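Tubulin binding cofactor C (Leishmania major, PDB 5AJ8) probably acts as a chaperone that takes part in tubulin folding, represented here by its C-terminal domain. Local coordinates at residues A[118-123]-A[127-132]. The protein carries 1 engineered substitution. Numbering follows the deposited sequence.
Sequences EWVSRV and EDTART
Thr129 meets helix 116-122 through its methyl group alone: CG2 of Thr129 comes within 3.9 Å of CB of Ser121 and 4.4 Å of CG1 of Val120. The three carbons make a small van der Waals contact, with 128 Å² buried over both segments and no hydrogen bond crossing between them. The first torsion of Thr129 explains why carbon rather than oxygen does the touching, since at chi1 54° CG2 stands anti to the carbonyl carbon and reaches the helix. On the other side Ser121 offers its CB, and Val120, whose CB is directed toward 127-132, adds CG1 from a little farther away. Trp78 of strand 73-79 touches both Val120 and Thr129, extending this apolar patch to the domain body.

What positions Thr129 is the start of its own short helix, 129-132. Asp128 is the N-cap: its OD1 accepts from N of Arg131 at 3.2 Å, a bond nearly straight at 161° although the donor stands 59° out of the carboxylate plane. OD2 of Asp128 forms a salt bridge with NH1 of Arg131 at 3.3 Å, so one residue engages both carboxylate oxygens. The carbonyl oxygen of Asp128 takes two donors from Thr132, on opposite faces of its plane: OG1 at 2.8 Å and the backbone N at 3.3 Å. Thr132 OG1 is also hydrogen-bonded to Trp78 NE1, which ties the helix to strand 73-79. A backbone hydrogen bond joins Val120 to Ile126, just ahead of 127-132, where Ser121 and Glu127 approach to 5.5 Å between CA atoms.

Two short helices, 116-122 and the single turn 129-132 with its Asp N-cap, lie in the long connection from strand 91-95 to strand 140-141 of the parallel beta-helix fold characteristic of TBCC domains.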
ATOM      1  N   GLU A 118     -13.704   0.068  -8.648  0.60 15.77           N
ATOM      2  CA  GLU A 118     -13.479  -0.119 -10.083  0.60 16.71           C
ATOM      3  C   GLU A 118     -12.000  -0.206 -10.418  0.60 15.15           C
ATOM      4  O   GLU A 118     -11.580  -1.070 -11.174  0.60 15.06           O
ATOM      5  CB  GLU A 118     -14.105   1.040 -10.885  0.60 18.94           C
ATOM      6  CG  GLU A 118     -15.602   0.905 -11.109  0.60 21.80           C
ATOM      7  CD  GLU A 118     -16.217   2.173 -11.677  0.60 23.66           C
ATOM      8  OE1 GLU A 118     -16.266   3.193 -10.958  0.60 23.27           O
ATOM      9  OE2 GLU A 118     -16.634   2.147 -12.854  0.60 27.50           O
ATOM     10  N   TRP A 119     -11.214   0.713  -9.872  1.00 14.25           N
ATOM     11  CA  TRP A 119      -9.755   0.688 -10.062  1.00 13.08           C
ATOM     12  C   TRP A 119      -9.159  -0.654  -9.613  1.00 12.78           C
ATOM     13  O   TRP A 119      -8.358  -1.280 -10.316  1.00 12.12           O
ATOM     14  CB  TRP A 119      -9.080   1.795  -9.235  1.00 12.66           C
ATOM     15  CG  TRP A 119      -8.848   3.063  -9.951  1.00 12.74           C
ATOM     16  CD1 TRP A 119      -9.650   4.160  -9.964  1.00 13.09           C
ATOM     17  CD2 TRP A 119      -7.723   3.377 -10.768  1.00 12.55           C
ATOM     18  NE1 TRP A 119      -9.096   5.140 -10.752  1.00 13.30           N
ATOM     19  CE2 TRP A 119      -7.910   4.683 -11.251  1.00 13.09           C
ATOM     20  CE3 TRP A 119      -6.589   2.669 -11.161  1.00 12.26           C
ATOM     21  CZ2 TRP A 119      -6.988   5.307 -12.077  1.00 13.64           C
ATOM     22  CZ3 TRP A 119      -5.684   3.283 -11.986  1.00 12.79           C
ATOM     23  CH2 TRP A 119      -5.884   4.580 -12.441  1.00 13.25           C
ATOM     24  N   VAL A 120      -9.558  -1.085  -8.425  1.00 12.48           N
ATOM     25  CA  VAL A 120      -9.010  -2.295  -7.841  1.00 12.95           C
ATOM     26  C   VAL A 120      -9.486  -3.540  -8.610  1.00 13.48           C
ATOM     27  O   VAL A 120      -8.731  -4.493  -8.765  1.00 12.62           O
ATOM     28  CB  VAL A 120      -9.373  -2.371  -6.351  1.00 13.15           C
ATOM     29  CG1 VAL A 120      -9.098  -3.732  -5.775  1.00 14.73           C
ATOM     30  CG2 VAL A 120      -8.605  -1.296  -5.571  1.00 12.87           C
ATOM     31  N   SER A 121     -10.730  -3.526  -9.072  1.00 14.11           N
ATOM     32  CA  SER A 121     -11.245  -4.648  -9.874  1.00 16.20           C
ATOM     33  C   SER A 121     -10.572  -4.679 -11.266  1.00 16.15           C
ATOM     34  O   SER A 121     -10.058  -5.714 -11.672  1.00 14.77           O
ATOM     35  CB  SER A 121     -12.766  -4.538 -10.028  1.00 17.66           C
ATOM     36  OG  SER A 121     -13.241  -5.429 -11.009  1.00 22.94           O
ATOM     37  N   ARG A 122     -10.570  -3.540 -11.971  1.00 16.08           N
ATOM     38  CA  ARG A 122     -10.150  -3.507 -13.378  1.00 17.68           C
ATOM     39  C   ARG A 122      -8.624  -3.480 -13.547  1.00 17.53           C
ATOM     40  O   ARG A 122      -8.107  -4.187 -14.390  1.00 19.77           O
ATOM     41  CB  ARG A 122     -10.781  -2.328 -14.107  1.00 21.38           C
ATOM     42  CG  ARG A 122     -12.300  -2.225 -14.004  1.00 23.59           C
ATOM     43  CD  ARG A 122     -12.973  -3.331 -14.772  1.00 28.93           C
ATOM     44  NE  ARG A 122     -12.733  -3.185 -16.200  1.00 36.06           N
ATOM     45  CZ  ARG A 122     -13.575  -2.621 -17.068  1.00 40.64           C
ATOM     46  NH1 ARG A 122     -14.743  -2.139 -16.669  1.00 46.26           N
ATOM     47  NH2 ARG A 122     -13.240  -2.533 -18.348  1.00 38.17           N
ATOM     48  N   VAL A 123      -7.902  -2.709 -12.724  1.00 15.71           N
ATOM     49  CA  VAL A 123      -6.436  -2.633 -12.807  1.00 14.78           C
ATOM     50  C   VAL A 123      -5.781  -3.642 -11.858  1.00 14.85           C
ATOM     51  O   VAL A 123      -4.826  -4.315 -12.244  1.00 14.97           O
ATOM     52  CB  VAL A 123      -5.930  -1.192 -12.537  1.00 13.93           C
ATOM     53  CG1 VAL A 123      -4.419  -1.080 -12.718  1.00 13.65           C
ATOM     54  CG2 VAL A 123      -6.637  -0.216 -13.467  1.00 14.63           C
ATOM     55  N   GLU A 127     -11.380  -9.550  -8.009  1.00 24.57           N
ATOM     56  CA  GLU A 127     -12.763  -9.707  -8.446  1.00 30.01           C
ATOM     57  C   GLU A 127     -13.731  -9.395  -7.304  1.00 25.56           C
ATOM     58  O   GLU A 127     -14.705  -8.672  -7.510  1.00 25.17           O
ATOM     59  CB  GLU A 127     -13.006 -11.113  -9.023  1.00 37.15           C
ATOM     60  CG  GLU A 127     -14.471 -11.380  -9.359  1.00 54.46           C
ATOM     61  CD  GLU A 127     -14.705 -12.604 -10.252  1.00 60.76           C
ATOM     62  OE1 GLU A 127     -14.078 -13.664 -10.033  1.00 58.74           O
ATOM     63  OE2 GLU A 127     -15.553 -12.508 -11.163  1.00 73.20           O
ATOM     64  N   ASP A 128     -13.460  -9.908  -6.104  1.00 20.74           N
ATOM     65  CA  ASP A 128     -14.397  -9.733  -4.993  1.00 20.01           C
ATOM     66  C   ASP A 128     -14.046  -8.494  -4.153  1.00 18.77           C
ATOM     67  O   ASP A 128     -13.480  -8.610  -3.067  1.00 16.21           O
ATOM     68  CB  ASP A 128     -14.448 -10.984  -4.103  1.00 20.47           C
ATOM     69  CG  ASP A 128     -15.624 -10.951  -3.126  1.00 24.30           C
ATOM     70  OD1 ASP A 128     -16.309  -9.887  -2.997  1.00 23.76           O
ATOM     71  OD2 ASP A 128     -15.882 -12.007  -2.498  1.00 29.06           O
ATOM     72  N   THR A 129     -14.404  -7.322  -4.674  1.00 18.75           N
ATOM     73  CA  THR A 129     -14.099  -6.051  -4.045  1.00 18.58           C
ATOM     74  C   THR A 129     -14.852  -5.846  -2.707  1.00 19.63           C
ATOM     75  O   THR A 129     -14.273  -5.299  -1.758  1.00 18.28           O
ATOM     76  CB  THR A 129     -14.340  -4.877  -5.014  1.00 17.80           C
ATOM     77  OG1 THR A 129     -15.661  -4.955  -5.533  1.00 19.30           O
ATOM     78  CG2 THR A 129     -13.346  -4.910  -6.196  1.00 17.15           C
ATOM     79  N   ALA A 130     -16.109  -6.286  -2.629  1.00 21.32           N
ATOM     80  CA  ALA A 130     -16.922  -6.167  -1.390  1.00 24.99           C
ATOM     81  C   ALA A 130     -16.291  -6.873  -0.183  1.00 25.72           C
ATOM     82  O   ALA A 130     -16.194  -6.299   0.905  1.00 26.93           O
ATOM     83  CB  ALA A 130     -18.320  -6.721  -1.614  1.00 26.43           C
ATOM     84  N   ARG A 131     -15.858  -8.107  -0.403  1.00 26.01           N
ATOM     85  CA  ARG A 131     -15.266  -8.963   0.626  1.00 28.14           C
ATOM     86  C   ARG A 131     -13.861  -8.547   1.050  1.00 24.09           C
ATOM     87  O   ARG A 131     -13.460  -8.829   2.170  1.00 25.02           O
ATOM     88  CB  ARG A 131     -15.196 -10.391   0.071  1.00 32.82           C
ATOM     89  CG  ARG A 131     -14.959 -11.516   1.075  1.00 40.34           C
ATOM     90  CD  ARG A 131     -14.272 -12.703   0.431  1.00 48.08           C
ATOM     91  NE  ARG A 131     -12.884 -12.439  -0.007  1.00 56.39           N
ATOM     92  CZ  ARG A 131     -12.330 -12.862  -1.157  1.00 60.41           C
ATOM     93  NH1 ARG A 131     -13.029 -13.586  -2.034  1.00 67.60           N
ATOM     94  NH2 ARG A 131     -11.057 -12.563  -1.438  1.00 56.46           N
ATOM     95  N   THR A 132     -13.093  -7.955   0.135  1.00 18.58           N
ATOM     96  CA  THR A 132     -11.701  -7.586   0.390  1.00 16.62           C
ATOM     97  C   THR A 132     -11.434  -6.169   0.912  1.00 14.54           C
ATOM     98  O   THR A 132     -10.376  -5.937   1.503  1.00 12.86           O
ATOM     99  CB  THR A 132     -10.837  -7.842  -0.861  1.00 15.58           C
ATOM    100  OG1 THR A 132     -11.381  -7.132  -1.989  1.00 14.51           O
ATOM    101  CG2 THR A 132     -10.774  -9.367  -1.154  1.00 16.03           C
TER